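Local coordinates for ESAT-6-like protein SAG1039 (PDB 3GWK), which is a homodimeric, helical WXG100-family protein of unknown detailed function, probably exported by an ESAT-6-type secretion system like its relatives, at residues Q25-V30 / T65-L70. Sequence-based numbering, arbitrary orientation. Where two conformers were deposited one is given.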
loop_
_atom_site.group_PDB
_atom_site.type_symbol
_atom_site.label_atom_id
_atom_site.label_comp_id
_atom_site.label_asym_id
_atom_site.label_seq_id
_atom_site.Cartn_x
_atom_site.Cartn_y
_atom_site.Cartn_z
ATOM N N GLN A 25 1.578 2.877 -7.607
ATOM C CA GLN A 25 0.302 2.651 -8.251
ATOM C C GLN A 25 -0.516 1.541 -7.548
ATOM O O GLN A 25 -1.747 1.609 -7.406
ATOM C CB GLN A 25 0.531 2.328 -9.700
ATOM C CG GLN A 25 1.090 3.530 -10.492
ATOM C CD GLN A 25 1.554 3.112 -11.859
ATOM O OE1 GLN A 25 0.803 2.533 -12.622
ATOM N NE2 GLN A 25 2.827 3.378 -12.173
ATOM N N GLN A 26 0.187 0.473 -7.167
ATOM C CA GLN A 26 -0.493 -0.669 -6.513
ATOM C C GLN A 26 -1.096 -0.250 -5.170
ATOM O O GLN A 26 -2.220 -0.594 -4.839
ATOM C CB GLN A 26 0.466 -1.786 -6.348
ATOM C CG GLN A 26 0.768 -2.603 -7.589
ATOM C CD GLN A 26 1.922 -3.606 -7.247
ATOM O OE1 GLN A 26 3.076 -3.192 -7.040
ATOM N NE2 GLN A 26 1.596 -4.885 -7.197
ATOM N N VAL A 27 -0.351 0.535 -4.389
ATOM C CA VAL A 27 -0.833 1.019 -3.092
ATOM C C VAL A 27 -2.075 1.919 -3.301
ATOM O O VAL A 27 -3.081 1.783 -2.585
ATOM C CB VAL A 27 0.320 1.780 -2.348
ATOM C CG1 VAL A 27 -0.189 2.515 -1.096
ATOM C CG2 VAL A 27 1.426 0.802 -1.940
ATOM N N THR A 28 -2.000 2.834 -4.246
ATOM C CA THR A 28 -3.128 3.711 -4.530
ATOM C C THR A 28 -4.342 2.918 -4.895
ATOM O O THR A 28 -5.464 3.230 -4.445
ATOM C CB THR A 28 -2.740 4.725 -5.647
ATOM O OG1 THR A 28 -1.715 5.561 -5.113
ATOM C CG2 THR A 28 -3.951 5.556 -6.099
ATOM N N GLU A 29 -4.186 1.901 -5.726
ATOM C CA GLU A 29 -5.361 1.091 -6.146
ATOM C C GLU A 29 -5.958 0.359 -4.956
ATOM O O GLU A 29 -7.171 0.304 -4.849
ATOM C CB GLU A 29 -5.113 0.060 -7.272
ATOM C CG GLU A 29 -6.526 -0.506 -7.832
ATOM C CD GLU A 29 -7.709 0.599 -7.859
ATOM O OE1 GLU A 29 -8.667 0.671 -7.004
ATOM O OE2 GLU A 29 -7.646 1.489 -8.719
ATOM N N VAL A 30 -5.125 -0.234 -4.118
ATOM C CA VAL A 30 -5.647 -0.928 -2.940
ATOM C C VAL A 30 -6.441 0.075 -2.091
ATOM O O VAL A 30 -7.577 -0.201 -1.655
ATOM C CB VAL A 30 -4.551 -1.588 -2.112
ATOM C CG1 VAL A 30 -5.163 -2.089 -0.747
ATOM C CG2 VAL A 30 -3.930 -2.729 -2.844
ATOM N N THR A 65 -1.770 7.233 1.571
ATOM C CA THR A 65 -1.653 8.208 0.481
ATOM C C THR A 65 -0.251 8.826 0.449
ATOM O O THR A 65 0.373 8.926 -0.627
ATOM C CB THR A 65 -2.731 9.255 0.614
ATOM O OG1 THR A 65 -4.014 8.634 0.535
ATOM C CG2 THR A 65 -2.612 10.343 -0.501
ATOM N N GLU A 66 0.268 9.175 1.607
ATOM C CA GLU A 66 1.625 9.745 1.656
ATOM C C GLU A 66 2.647 8.745 1.165
ATOM O O GLU A 66 3.636 9.107 0.520
ATOM C CB GLU A 66 2.069 10.219 3.041
ATOM C CG GLU A 66 3.590 10.821 3.096
ATOM C CD GLU A 66 3.844 11.892 2.055
ATOM O OE1 GLU A 66 4.834 11.976 1.459
ATOM O OE2 GLU A 66 2.923 12.632 1.710
ATOM N N PHE A 67 2.472 7.488 1.543
ATOM C CA PHE A 67 3.428 6.487 1.118
ATOM C C PHE A 67 3.411 6.364 -0.392
ATOM O O PHE A 67 4.468 6.304 -1.026
ATOM C CB PHE A 67 3.070 5.164 1.801
ATOM C CG PHE A 67 4.091 4.037 1.593
ATOM C CD1 PHE A 67 5.416 4.143 2.071
ATOM C CD2 PHE A 67 3.738 2.855 0.950
ATOM C CE1 PHE A 67 6.287 3.099 1.936
ATOM C CE2 PHE A 67 4.655 1.824 0.820
ATOM C CZ PHE A 67 5.940 1.973 1.297
ATOM N N ALA A 68 2.254 6.259 -0.978
ATOM C CA ALA A 68 2.166 6.220 -2.461
ATOM C C ALA A 68 2.846 7.436 -3.062
ATOM O O ALA A 68 3.545 7.347 -4.056
ATOM C CB ALA A 68 0.726 6.085 -2.916
ATOM N N GLN A 69 2.611 8.602 -2.503
ATOM C CA GLN A 69 3.232 9.822 -3.027
ATOM C C GLN A 69 4.756 9.768 -2.875
ATOM O O GLN A 69 5.514 10.135 -3.791
ATOM C CB GLN A 69 2.597 11.042 -2.325
ATOM C CG GLN A 69 2.720 12.367 -3.291
ATOM C CD GLN A 69 1.850 12.300 -4.783
ATOM O OE1 GLN A 69 2.353 11.708 -5.872
ATOM N NE2 GLN A 69 0.655 12.982 -4.841
ATOM N N LEU A 70 5.272 9.293 -1.761
ATOM C CA LEU A 70 6.697 9.134 -1.548
ATOM C C LEU A 70 7.336 8.212 -2.586
ATOM O O LEU A 70 8.406 8.501 -3.147
ATOM C CB LEU A 70 6.946 8.604 -0.138
ATOM C CG LEU A 70 8.393 8.173 0.143
ATOM C CD1 LEU A 70 9.385 9.366 0.109
ATOM C CD2 LEU A 70 8.452 7.471 1.477
#
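Val27 and Ala68 face each other at the centre of the contact, their CA atoms 6.0 Å apart, and both point their CB atoms at the opposite helix. The methyl of Ala68 lies against Val27 CG1 at 4.1 Å. With CG1 anti to the backbone N (chi1 170°), the other branch of Val27, CG2, is directed to the phenyl ring, where it meets Phe67 CD2 at 4.2 Å, at the ring's edge and near its plane. A branched valine thus serves two neighbours at once, while alanine, being small, suits an axis separation of only 8.8 Å between these segments. The segment axes run nearly antiparallel, at 158°, as expected of the helical hairpin of a WXG100 protein; two such hairpins form the four-helix bundle of the homodimer. Phe67 carries the apolar layer on into that interface: its ring meets Phe57 of the second subunit, with Ile64 of that subunit packed on it as well, so a large flat side chain suits the place. On the other flank the packing thins out towards solvent. Thr28, partly exposed, sets OG1 3.3 Å from Ala68 CB, a van der Waals contact; its hydroxyl is hydrogen-bonded to Ser24 O one turn back, which lets a polar residue sit beside a methyl. Ser24 OG in turn is hydrogen-bonded to Ala68 O, a polar tie between the helices at this border.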